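Local structure of pentacotripeptide-repeat region of PRORP domain-containing protein (Brachypodium distachyon, 4ME2) at residues A87-L92 against A103-A108; G96-A101 against V125-S130; A134-V139 against K181-A186; A145-K150 against A187-E192; V209-M214 against A224-D229. The protein probably binds RNA in a sequence-specific way, as a chloroplast pentatricopeptide-repeat protein associated with group II introns. All blocks are in the same frame, centred on the assembly; numbering follows the deposited sequence.

From the N terminus, contact 1 closes a hairpin between consecutive helices 82-94 and 98-109. Contact 2 crosses it, because residues 96-101 begin inside that loop and are answered at 125-130, in helix 118-126 and the loop after it; the two touch through Leu92 and Ala101. Contact 3 opens after contact 2 has closed, and Lys181 joins them by hydrogen bonds to Ser128 O and Ser130 OG. Contacts 3 and 4 cross, pairing two levels of helix 133-151 with helix 184-197, helix 168-180 lying between in sequence. Contact 5 closes a second hairpin, 204-216 with 220-236, against contact 4. Together they run along the helical stack; contacts 1 and 5 lie on opposite sides of its centre.

Contact 1 (A87-L92 against A103-A108); sequences AAMAEL and AALHVA
With chi1 at -177°, Met89 turns CG away from its own N and stays extended through the next bond, which carries SD across to Leu105 on the facing helix; the chain bends only at chi3 (67°), turning its terminal methyl aside. At the root of this reach Met89 CB rests on the methyl of Ala104, with 3.9 Å between Met89 CB and Ala104 CB, and CG grazes the same methyl. Further out, the sulfur settles against the flank of Leu105, 3.8 Å from Leu105 CA. The leucine's own CG swings to the side of its carbonyl carbon, which, with chi2, brings Leu105 CD1 within 4.1 Å of Met89 SD. An unbranched, flexible methionine suits this task, since its slim chain can pass the alanine and still set its large, polarisable sulfur against Leu105. Alanine suits the facing position because Met89 CA and Ala104 CA are just 5.4 Å apart. Three residues after Met89, Leu92 reaches the same methyl, with Leu92 CD1 4.3 Å from Ala104 CB. The contact is wholly apolar and buried, and belongs to a helical hairpin whose segments run nearly antiparallel at 160°, as in the helix-turn-helix units of pentatricopeptide-repeat proteins. Around it, helix 118-126 supplies Phe124, which touches both Met89 and Leu105; Leu77 of helix 66-77 backs Ala104, and Val53 and Leu56 of helix 47-59 press on Leu92.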
# COMPACT_ATOMS: atom_id res chain seq x y z
N ALA A 87 13.03 11.68 2.45
CA ALA A 87 14.42 11.21 2.56
C ALA A 87 14.60 10.37 3.82
O ALA A 87 15.28 9.34 3.79
CB ALA A 87 15.40 12.37 2.55
N ALA A 88 13.98 10.81 4.92
CA ALA A 88 14.01 10.06 6.18
C ALA A 88 13.33 8.70 6.01
O ALA A 88 13.84 7.67 6.46
CB ALA A 88 13.35 10.85 7.30
N MET A 89 12.16 8.70 5.37
CA MET A 89 11.46 7.46 5.06
C MET A 89 12.34 6.50 4.27
O MET A 89 12.47 5.32 4.62
CB MET A 89 10.18 7.74 4.28
CG MET A 89 9.35 6.51 3.99
SD MET A 89 7.93 6.91 2.96
CE MET A 89 8.75 7.34 1.43
N ALA A 90 12.97 7.01 3.21
CA ALA A 90 13.77 6.17 2.32
C ALA A 90 15.00 5.63 3.03
O ALA A 90 15.42 4.50 2.78
CB ALA A 90 14.16 6.94 1.07
N GLU A 91 15.58 6.43 3.92
CA GLU A 91 16.74 5.96 4.68
C GLU A 91 16.37 4.88 5.68
O GLU A 91 17.12 3.93 5.89
CB GLU A 91 17.44 7.12 5.37
CG GLU A 91 18.63 6.72 6.23
CD GLU A 91 19.79 6.10 5.45
OE1 GLU A 91 19.75 6.07 4.20
OE2 GLU A 91 20.75 5.63 6.09
N LEU A 92 15.21 5.02 6.31
CA LEU A 92 14.72 3.96 7.20
C LEU A 92 14.48 2.67 6.41
O LEU A 92 14.79 1.58 6.90
CB LEU A 92 13.46 4.41 7.95
CG LEU A 92 13.66 5.49 9.01
CD1 LEU A 92 12.34 6.20 9.26
CD2 LEU A 92 14.23 4.93 10.32
N ALA A 103 5.77 3.75 9.46
CA ALA A 103 5.28 4.84 10.29
C ALA A 103 5.60 6.18 9.62
O ALA A 103 4.77 7.10 9.67
CB ALA A 103 5.87 4.76 11.69
N ALA A 104 6.77 6.29 9.00
CA ALA A 104 7.12 7.52 8.27
C ALA A 104 6.17 7.75 7.10
O ALA A 104 5.71 8.88 6.88
CB ALA A 104 8.57 7.50 7.79
N LEU A 105 5.87 6.68 6.36
CA LEU A 105 4.90 6.73 5.26
C LEU A 105 3.57 7.30 5.74
O LEU A 105 3.00 8.18 5.09
CB LEU A 105 4.70 5.35 4.62
CG LEU A 105 3.66 5.25 3.49
CD1 LEU A 105 3.99 6.19 2.35
CD2 LEU A 105 3.54 3.82 2.98
N HIS A 106 3.07 6.81 6.87
CA HIS A 106 1.78 7.29 7.39
C HIS A 106 1.79 8.75 7.78
O HIS A 106 0.77 9.44 7.63
CB HIS A 106 1.28 6.41 8.52
CG HIS A 106 0.74 5.09 8.06
ND1 HIS A 106 -0.25 4.99 7.14
CD2 HIS A 106 1.06 3.79 8.43
CE1 HIS A 106 -0.54 3.69 6.94
NE2 HIS A 106 0.27 2.96 7.74
N VAL A 107 2.93 9.25 8.26
CA VAL A 107 3.08 10.69 8.48
C VAL A 107 2.96 11.40 7.13
O VAL A 107 2.22 12.37 7.01
CB VAL A 107 4.42 11.05 9.17
CG1 VAL A 107 4.56 12.56 9.29
CG2 VAL A 107 4.51 10.41 10.55
N ALA A 108 3.66 10.91 6.10
CA ALA A 108 3.61 11.54 4.78
C ALA A 108 2.18 11.57 4.23
O ALA A 108 1.76 12.56 3.61
CB ALA A 108 4.54 10.83 3.80

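Contact 2 (G96-A101 against V125-S130); sequences GHWSLA and VSSSPS
Trp98 lays one face of its indole on Ser128 and Pro129 where helix 98-109 of the alpha-solenoid begins beside the loop that follows helix 118-126. Its chi1 of -174° carries the indole out from the helix to this loop. The CA of Ser128 stands over the five-membered ring, 3.6 Å from its centroid, a CH-pi contact. Ser128 CB lies toward the rim, 3.4 Å from Trp98 CZ2, and Pro129 CD covers the same face 4.1 Å from Trp98 CD2. Ser127 OG comes in at the edge instead, in the ring plane, 3.3 Å from Trp98 CD1. Small serines and a compact proline let the loop lie close to so broad a ring. Further out, Trp98 NE1 donates to Phe124 O and Ser127 OG bonds to Thr123 O, while Ala135 and Val139 of helix 133-151 pack on the indole. A leucine in place of Trp98 would probably leave Phe124 O without its indole donor and strip Ser128 and Pro129 of the flat surface they rest on. Behind, Val125 O accepts two bonds from Ser128, one from N and a shorter one of 2.7 Å from Ser128 OG, with a C=O...OG angle of 144°.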
# COMPACT_ATOMS: atom_id res chain seq x y z
N GLY A 96 16.62 -1.07 6.61
CA GLY A 96 15.82 -2.26 6.90
C GLY A 96 14.88 -2.12 8.09
O GLY A 96 14.34 -3.11 8.58
N HIS A 97 14.68 -0.88 8.56
CA HIS A 97 13.73 -0.63 9.64
C HIS A 97 12.36 -0.47 9.07
O HIS A 97 11.83 0.64 9.01
CB HIS A 97 14.12 0.61 10.44
CG HIS A 97 15.47 0.51 11.08
ND1 HIS A 97 15.76 -0.39 12.04
CD2 HIS A 97 16.63 1.24 10.86
CE1 HIS A 97 17.05 -0.24 12.42
NE2 HIS A 97 17.58 0.76 11.70
N TRP A 98 11.77 -1.58 8.65
CA TRP A 98 10.53 -1.57 7.89
C TRP A 98 9.38 -0.93 8.65
O TRP A 98 8.69 -0.06 8.12
CB TRP A 98 10.20 -2.97 7.40
CG TRP A 98 9.02 -3.00 6.49
CD1 TRP A 98 9.01 -2.82 5.11
CD2 TRP A 98 7.64 -3.20 6.88
NE1 TRP A 98 7.72 -2.90 4.63
CE2 TRP A 98 6.85 -3.12 5.65
CE3 TRP A 98 7.00 -3.42 8.08
CZ2 TRP A 98 5.48 -3.27 5.65
CZ3 TRP A 98 5.61 -3.57 8.08
CH2 TRP A 98 4.86 -3.50 6.89
N SER A 99 9.17 -1.33 9.91
CA SER A 99 8.06 -0.77 10.69
C SER A 99 8.18 0.75 10.89
O SER A 99 7.17 1.45 10.86
CB SER A 99 7.90 -1.49 12.03
OG SER A 99 8.94 -1.14 12.91
N LEU A 100 9.40 1.25 11.09
CA LEU A 100 9.64 2.68 11.25
C LEU A 100 9.43 3.41 9.94
O LEU A 100 8.91 4.52 9.93
CB LEU A 100 11.06 2.97 11.75
CG LEU A 100 11.42 2.40 13.13
CD1 LEU A 100 12.77 2.93 13.57
CD2 LEU A 100 10.35 2.75 14.14
N ALA A 101 9.84 2.78 8.83
CA ALA A 101 9.65 3.39 7.51
C ALA A 101 8.16 3.49 7.19
O ALA A 101 7.72 4.47 6.57
CB ALA A 101 10.39 2.60 6.43
N VAL A 125 5.02 -3.29 0.42
CA VAL A 125 4.51 -4.66 0.50
C VAL A 125 5.63 -5.67 0.27
O VAL A 125 5.82 -6.60 1.06
CB VAL A 125 3.36 -4.91 -0.50
CG1 VAL A 125 2.95 -6.37 -0.49
CG2 VAL A 125 2.16 -4.02 -0.17
N SER A 126 6.37 -5.49 -0.82
CA SER A 126 7.45 -6.41 -1.21
C SER A 126 8.60 -6.47 -0.20
O SER A 126 9.24 -7.51 -0.05
CB SER A 126 7.97 -6.06 -2.60
OG SER A 126 6.94 -6.22 -3.56
N SER A 127 8.84 -5.35 0.48
CA SER A 127 9.93 -5.25 1.44
C SER A 127 9.52 -5.63 2.85
O SER A 127 10.36 -5.67 3.76
CB SER A 127 10.54 -3.84 1.42
OG SER A 127 9.61 -2.86 1.89
N SER A 128 8.23 -5.93 3.06
CA SER A 128 7.78 -6.35 4.39
C SER A 128 8.32 -7.74 4.67
O SER A 128 8.52 -8.51 3.74
CB SER A 128 6.25 -6.34 4.50
OG SER A 128 5.65 -7.33 3.68
N PRO A 129 8.57 -8.05 5.95
CA PRO A 129 9.03 -9.40 6.30
C PRO A 129 7.94 -10.45 6.05
O PRO A 129 6.82 -10.28 6.51
CB PRO A 129 9.32 -9.30 7.80
CG PRO A 129 9.39 -7.84 8.11
CD PRO A 129 8.51 -7.16 7.12
N SER A 130 8.29 -11.52 5.33
CA SER A 130 7.34 -12.60 5.04
C SER A 130 7.01 -13.41 6.29
O SER A 130 7.83 -13.52 7.20
CB SER A 130 7.92 -13.55 3.98
OG SER A 130 7.94 -12.96 2.70

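Contact 3 (A134-V139 against K181-A186); sequences AAAAAV and KGRARA
Arg183 reaches over Ala136 and Val139 from the N-cap position of helix 184-197, where its CB points toward helix 133-151. From CB the chain leaves with CG beside the backbone N (chi1 -53°), and this puts Arg183 CG 4.1 Å from Val139 CG1, the two side chains meeting aslant. Bends at chi2 and chi3, both near -50°, then fold the chain around so that CD passes the methyl of Ala136, 4.0 Å from Arg183 CD to Ala136 CB. NE comes closer, with Arg183 NE 3.7 Å from Ala136 CB, and at CZ the methyl faces the guanidinium, over the centre of one flat face, with Arg183 CZ 3.6 Å from Ala136 CB. NH1 and NH2 spread on either side of that point, the former 3.8 Å from Ala136 CB. The tip is held by charge as well, because NH2 forms a salt bridge with Asp140 OD2, one turn beyond Ala136 on the same helix. That bond should fix the rotation of the group and so keep its face against the methyl. Alanine fits here because its single methyl lets the flat group lie close to the helix, and valine offers a low apolar surface to the methylenes. Before Arg183, Gly182 takes positive phi in a Schellman motif that ends helix 168-180, whose Leu178 packs on Arg183 and Val139. Such packing of a helix on the next but one in the chain is typical of an alpha-solenoid, in which successive helical hairpins stack side by side.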
# COMPACT_ATOMS: atom_id res chain seq x y z
N ALA A 134 2.61 -9.45 12.47
CA ALA A 134 2.49 -8.02 12.72
C ALA A 134 2.66 -7.23 11.43
O ALA A 134 1.91 -6.28 11.18
CB ALA A 134 3.51 -7.57 13.77
N ALA A 135 3.63 -7.63 10.61
CA ALA A 135 3.86 -6.98 9.31
C ALA A 135 2.69 -7.23 8.35
O ALA A 135 2.26 -6.32 7.63
CB ALA A 135 5.19 -7.42 8.70
N ALA A 136 2.16 -8.45 8.37
CA ALA A 136 0.99 -8.80 7.56
C ALA A 136 -0.20 -7.91 7.91
O ALA A 136 -0.89 -7.40 7.03
CB ALA A 136 0.64 -10.27 7.75
N ALA A 137 -0.41 -7.73 9.21
CA ALA A 137 -1.49 -6.88 9.70
C ALA A 137 -1.28 -5.44 9.26
O ALA A 137 -2.24 -4.77 8.88
CB ALA A 137 -1.56 -6.95 11.22
N ALA A 138 -0.03 -4.98 9.32
CA ALA A 138 0.28 -3.61 8.92
C ALA A 138 0.09 -3.40 7.42
O ALA A 138 -0.35 -2.34 6.99
CB ALA A 138 1.69 -3.23 9.36
N VAL A 139 0.42 -4.42 6.63
CA VAL A 139 0.21 -4.35 5.18
C VAL A 139 -1.29 -4.32 4.86
O VAL A 139 -1.74 -3.53 4.02
CB VAL A 139 0.90 -5.49 4.41
CG1 VAL A 139 0.40 -5.56 2.97
CG2 VAL A 139 2.41 -5.30 4.42
N LYS A 181 3.20 -11.70 -1.50
CA LYS A 181 3.40 -11.65 -0.05
C LYS A 181 2.38 -12.46 0.73
O LYS A 181 2.45 -12.51 1.96
CB LYS A 181 3.39 -10.21 0.45
CG LYS A 181 4.75 -9.56 0.40
CD LYS A 181 5.68 -10.19 1.43
CE LYS A 181 7.10 -9.76 1.13
NZ LYS A 181 8.08 -10.52 1.95
N GLY A 182 1.45 -13.09 0.03
CA GLY A 182 0.42 -13.92 0.66
C GLY A 182 -0.76 -13.16 1.25
O GLY A 182 -1.55 -13.73 2.01
N ARG A 183 -0.91 -11.89 0.89
CA ARG A 183 -1.97 -11.06 1.47
C ARG A 183 -3.19 -11.08 0.55
O ARG A 183 -3.49 -10.11 -0.16
CB ARG A 183 -1.48 -9.64 1.76
CG ARG A 183 -0.21 -9.55 2.62
CD ARG A 183 -0.22 -10.46 3.84
NE ARG A 183 -1.43 -10.34 4.65
CZ ARG A 183 -1.93 -11.32 5.39
NH1 ARG A 183 -1.32 -12.51 5.44
NH2 ARG A 183 -3.05 -11.13 6.09
N ALA A 184 -3.90 -12.20 0.60
CA ALA A 184 -4.97 -12.50 -0.35
C ALA A 184 -6.18 -11.60 -0.20
O ALA A 184 -6.68 -11.07 -1.19
CB ALA A 184 -5.38 -13.96 -0.21
N ARG A 185 -6.64 -11.42 1.03
CA ARG A 185 -7.79 -10.57 1.28
C ARG A 185 -7.52 -9.13 0.85
O ARG A 185 -8.37 -8.49 0.22
CB ARG A 185 -8.19 -10.63 2.76
CG ARG A 185 -9.38 -9.76 3.14
CD ARG A 185 -10.62 -10.10 2.33
NE ARG A 185 -11.04 -11.50 2.49
CZ ARG A 185 -11.91 -12.12 1.71
NH1 ARG A 185 -12.49 -11.48 0.70
NH2 ARG A 185 -12.21 -13.39 1.95
N ALA A 186 -6.33 -8.63 1.18
CA ALA A 186 -5.90 -7.29 0.77
C ALA A 186 -5.91 -7.14 -0.76
O ALA A 186 -6.41 -6.15 -1.29
CB ALA A 186 -4.52 -6.95 1.34

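Contact 4 (A145-K150 against A187-E192); sequences AFIEEK and AWRVYE
The guanidinium of Arg189 takes the CD1 methyl of Ile147 over the centre of one face, 3.7 Å from Arg189 CZ to Ile147 CD1. The second branch of the isoleucine comes up beside the amino edge, beyond the rim of the same face, with Ile147 CG2 3.8 Å from Arg189 NH2. Another flat group, the Phe146 ring, has Glu149 OE2 (bonded to Tyr121 OH) at its edge, in plane, and meets Trp163, of a loop, edge-to-face. Isoleucine suits its place because one branch meets the centre of the guanidinium and the other its edge. Its CG1 stands anti to the carbonyl carbon (chi1 -66°), and from there CD1 reaches the backbone, 3.9 Å from Val190 N. Helix 133-151 thus packs on helix 184-197, the next but one in the alpha-solenoid; helix 168-180, between them in the chain, covers Val190 with Leu171 and Val175. Arginine suits its place by joining a flat face to a charge: NH1 forms a salt bridge with Glu144, three residues before Ile147. Replacing it by an alanine would probably leave Glu144 without this counter-charge and take away the flat face on which Ile147 CD1 rests. That methyl also lies 4.4 Å from Val190 CG2.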
# COMPACT_ATOMS: atom_id res chain seq x y z
N ALA A 145 -6.15 1.73 4.07
CA ALA A 145 -5.89 3.18 4.07
C ALA A 145 -5.83 3.74 2.66
O ALA A 145 -6.30 4.85 2.41
CB ALA A 145 -4.62 3.50 4.85
N PHE A 146 -5.26 2.96 1.74
CA PHE A 146 -5.19 3.35 0.34
C PHE A 146 -6.59 3.43 -0.25
O PHE A 146 -6.93 4.41 -0.90
CB PHE A 146 -4.32 2.34 -0.43
CG PHE A 146 -4.41 2.47 -1.93
CD1 PHE A 146 -4.22 3.70 -2.56
CD2 PHE A 146 -4.64 1.35 -2.72
CE1 PHE A 146 -4.28 3.82 -3.94
CE2 PHE A 146 -4.69 1.45 -4.11
CZ PHE A 146 -4.52 2.69 -4.72
N ILE A 147 -7.40 2.40 -0.02
CA ILE A 147 -8.75 2.38 -0.57
C ILE A 147 -9.56 3.56 -0.03
O ILE A 147 -10.23 4.26 -0.79
CB ILE A 147 -9.46 1.03 -0.33
CG1 ILE A 147 -8.73 -0.07 -1.12
CG2 ILE A 147 -10.92 1.09 -0.76
CD1 ILE A 147 -9.17 -1.48 -0.76
N GLU A 148 -9.45 3.79 1.28
CA GLU A 148 -10.15 4.90 1.93
C GLU A 148 -9.70 6.26 1.40
O GLU A 148 -10.53 7.10 1.06
CB GLU A 148 -10.01 4.83 3.46
CG GLU A 148 -10.49 6.09 4.17
CD GLU A 148 -11.06 5.84 5.55
OE1 GLU A 148 -11.02 4.68 6.03
OE2 GLU A 148 -11.56 6.81 6.17
N GLU A 149 -8.38 6.48 1.32
CA GLU A 149 -7.90 7.78 0.86
C GLU A 149 -8.35 8.10 -0.57
O GLU A 149 -8.52 9.26 -0.92
CB GLU A 149 -6.37 7.92 1.00
CG GLU A 149 -5.55 7.13 -0.01
CD GLU A 149 -4.09 7.00 0.37
OE1 GLU A 149 -3.66 7.59 1.38
OE2 GLU A 149 -3.36 6.30 -0.36
N LYS A 150 -8.59 7.06 -1.37
CA LYS A 150 -9.09 7.26 -2.73
C LYS A 150 -10.59 7.54 -2.71
O LYS A 150 -11.06 8.52 -3.28
CB LYS A 150 -8.81 6.04 -3.60
CG LYS A 150 -7.33 5.70 -3.74
CD LYS A 150 -6.60 6.68 -4.64
CE LYS A 150 -7.06 6.54 -6.09
NZ LYS A 150 -6.22 7.34 -7.01
N ALA A 187 -5.36 -8.14 -1.46
CA ALA A 187 -5.36 -8.11 -2.93
C ALA A 187 -6.80 -8.09 -3.46
O ALA A 187 -7.15 -7.28 -4.34
CB ALA A 187 -4.59 -9.30 -3.49
N TRP A 188 -7.65 -8.96 -2.92
CA TRP A 188 -9.05 -8.96 -3.30
C TRP A 188 -9.69 -7.61 -3.06
O TRP A 188 -10.42 -7.10 -3.92
CB TRP A 188 -9.80 -10.05 -2.57
CG TRP A 188 -11.26 -9.95 -2.83
CD1 TRP A 188 -12.25 -9.47 -1.98
CD2 TRP A 188 -11.94 -10.25 -4.09
NE1 TRP A 188 -13.47 -9.49 -2.60
CE2 TRP A 188 -13.36 -9.95 -3.86
CE3 TRP A 188 -11.54 -10.75 -5.32
CZ2 TRP A 188 -14.31 -10.14 -4.85
CZ3 TRP A 188 -12.51 -10.94 -6.30
CH2 TRP A 188 -13.86 -10.64 -6.07
N ARG A 189 -9.41 -7.00 -1.90
CA ARG A 189 -9.98 -5.70 -1.57
C ARG A 189 -9.68 -4.67 -2.65
O ARG A 189 -10.58 -3.98 -3.12
CB ARG A 189 -9.50 -5.21 -0.20
CG ARG A 189 -10.30 -5.76 0.98
CD ARG A 189 -11.09 -4.67 1.71
NE ARG A 189 -11.93 -3.87 0.82
CZ ARG A 189 -12.21 -2.57 0.99
NH1 ARG A 189 -11.71 -1.89 2.01
NH2 ARG A 189 -12.98 -1.95 0.12
N VAL A 190 -8.41 -4.59 -3.06
CA VAL A 190 -7.99 -3.65 -4.11
C VAL A 190 -8.65 -3.97 -5.45
O VAL A 190 -9.20 -3.09 -6.12
CB VAL A 190 -6.46 -3.63 -4.30
CG1 VAL A 190 -6.09 -2.83 -5.54
CG2 VAL A 190 -5.76 -3.06 -3.08
N TYR A 191 -8.56 -5.24 -5.84
CA TYR A 191 -9.15 -5.69 -7.10
C TYR A 191 -10.65 -5.38 -7.16
O TYR A 191 -11.15 -4.84 -8.15
CB TYR A 191 -8.88 -7.18 -7.33
CG TYR A 191 -9.58 -7.74 -8.55
CD1 TYR A 191 -10.81 -8.38 -8.44
CD2 TYR A 191 -9.00 -7.64 -9.81
CE1 TYR A 191 -11.46 -8.90 -9.56
CE2 TYR A 191 -9.63 -8.16 -10.94
CZ TYR A 191 -10.86 -8.78 -10.80
OH TYR A 191 -11.48 -9.29 -11.92
N GLU A 192 -11.37 -5.72 -6.08
CA GLU A 192 -12.80 -5.49 -6.04
C GLU A 192 -13.16 -4.00 -6.11
O GLU A 192 -14.00 -3.61 -6.92
CB GLU A 192 -13.41 -6.11 -4.79
CG GLU A 192 -14.89 -5.80 -4.61
CD GLU A 192 -15.45 -6.37 -3.33
OE1 GLU A 192 -16.41 -7.17 -3.41
OE2 GLU A 192 -14.94 -6.03 -2.25

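Contact 5 (V209-M214 against A224-D229); sequences VMAKGM and AEVEAD
Val226 sets one of its two methyls between Met210 and Ala211, and its rotamer decides which. With CG1 anti to the backbone N (chi1 -177°), that methyl points into the facing helix and CG2 stands to one side. Val226 CG1 comes 3.6 Å from Ala211 CB and closer still to the backbone, 3.3 Å from Ala211 N, which marks a tight fit. On the other flank Val226 CG1 lies 3.8 Å from Met210 CB, while CG2 approaches the same atom at a slightly longer distance. Beta-branching suits the valine, because both methyls branch at CB, close to the helix, and chi1 alone places them. Alanine is equally apt opposite: Ala211 CA and Val226 CA are 5.2 Å apart, a spacing that favours small side chains. The segments run antiparallel at 155° with their axes 8.3 Å apart, a helix-turn-helix hairpin of the pentatricopeptide-repeat kind, built here from the consecutive helices 204-216 and 220-236. Met210 is curled instead: its three torsions all lie near -60 to -80 degrees, which bends the chain back; CB makes the close side-chain contact with Val226, and the thioether end is delivered to Ala187 and Tyr191 of helix 184-197. Trp188 of that helix also packs on Val226. Glu227 leans toward helix 204-216 from the exposed side: its chain stays extended beyond CG, and its CG methylene brushes the methyl of Ala211, with 4.2 Å from Glu227 CG to Ala211 CB, which lets an acidic residue add aliphatic contact at the margin.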
# COMPACT_ATOMS: atom_id res chain seq x y z
N VAL A 209 -3.24 -12.68 -12.70
CA VAL A 209 -2.59 -12.49 -11.41
C VAL A 209 -3.55 -12.88 -10.29
O VAL A 209 -3.20 -13.67 -9.41
CB VAL A 209 -2.14 -11.02 -11.20
CG1 VAL A 209 -1.71 -10.78 -9.76
CG2 VAL A 209 -1.01 -10.66 -12.16
N MET A 210 -4.76 -12.35 -10.38
CA MET A 210 -5.76 -12.49 -9.32
C MET A 210 -6.36 -13.90 -9.28
O MET A 210 -6.46 -14.49 -8.20
CB MET A 210 -6.83 -11.42 -9.45
CG MET A 210 -6.40 -10.06 -8.90
SD MET A 210 -6.10 -10.15 -7.13
CE MET A 210 -7.75 -10.55 -6.55
N ALA A 211 -6.76 -14.43 -10.43
CA ALA A 211 -7.38 -15.75 -10.48
C ALA A 211 -6.46 -16.84 -9.90
O ALA A 211 -6.89 -17.65 -9.09
CB ALA A 211 -7.82 -16.10 -11.89
N LYS A 212 -5.20 -16.83 -10.32
CA LYS A 212 -4.23 -17.81 -9.85
C LYS A 212 -3.81 -17.53 -8.40
O LYS A 212 -3.59 -18.45 -7.61
CB LYS A 212 -3.00 -17.85 -10.79
CG LYS A 212 -3.36 -18.02 -12.26
CD LYS A 212 -2.20 -17.76 -13.21
CE LYS A 212 -1.39 -19.01 -13.51
NZ LYS A 212 -0.59 -18.87 -14.76
N GLY A 213 -3.74 -16.25 -8.06
CA GLY A 213 -3.39 -15.84 -6.70
C GLY A 213 -4.43 -16.26 -5.66
O GLY A 213 -4.09 -16.85 -4.64
N MET A 214 -5.69 -15.95 -5.94
CA MET A 214 -6.76 -16.31 -5.01
C MET A 214 -6.82 -17.81 -4.79
O MET A 214 -6.94 -18.28 -3.65
CB MET A 214 -8.11 -15.77 -5.49
CG MET A 214 -8.20 -14.25 -5.53
SD MET A 214 -7.89 -13.42 -3.95
CE MET A 214 -6.16 -12.97 -4.14
N ALA A 224 -13.14 -17.77 -7.94
CA ALA A 224 -14.24 -18.03 -8.85
C ALA A 224 -14.79 -16.74 -9.46
O ALA A 224 -15.17 -16.72 -10.63
CB ALA A 224 -15.34 -18.81 -8.14
N GLU A 225 -14.83 -15.66 -8.67
CA GLU A 225 -15.25 -14.35 -9.17
C GLU A 225 -14.31 -13.87 -10.27
O GLU A 225 -14.75 -13.44 -11.34
CB GLU A 225 -15.29 -13.31 -8.04
CG GLU A 225 -16.26 -13.61 -6.91
CD GLU A 225 -17.66 -13.11 -7.16
OE1 GLU A 225 -18.41 -12.97 -6.18
OE2 GLU A 225 -18.02 -12.83 -8.32
N VAL A 226 -13.01 -13.96 -10.00
CA VAL A 226 -12.01 -13.52 -10.98
C VAL A 226 -12.10 -14.35 -12.25
O VAL A 226 -12.03 -13.82 -13.36
CB VAL A 226 -10.58 -13.55 -10.42
CG1 VAL A 226 -9.61 -13.02 -11.47
CG2 VAL A 226 -10.46 -12.75 -9.14
N GLU A 227 -12.26 -15.67 -12.11
CA GLU A 227 -12.40 -16.53 -13.28
C GLU A 227 -13.60 -16.11 -14.13
O GLU A 227 -13.54 -16.16 -15.35
CB GLU A 227 -12.48 -18.00 -12.87
CG GLU A 227 -11.18 -18.52 -12.26
CD GLU A 227 -11.23 -20.00 -11.89
OE1 GLU A 227 -12.29 -20.63 -12.06
OE2 GLU A 227 -10.20 -20.52 -11.42
N ALA A 228 -14.68 -15.69 -13.48
CA ALA A 228 -15.85 -15.17 -14.18
C ALA A 228 -15.50 -13.89 -14.96
O ALA A 228 -15.85 -13.75 -16.13
CB ALA A 228 -16.99 -14.90 -13.19
N ASP A 229 -14.76 -12.99 -14.31
CA ASP A 229 -14.32 -11.76 -14.96
C ASP A 229 -13.38 -12.05 -16.14
O ASP A 229 -13.53 -11.45 -17.21
CB ASP A 229 -13.62 -10.83 -13.95
CG ASP A 229 -14.54 -10.34 -12.86
OD1 ASP A 229 -15.78 -10.41 -13.02
OD2 ASP A 229 -14.03 -9.86 -11.82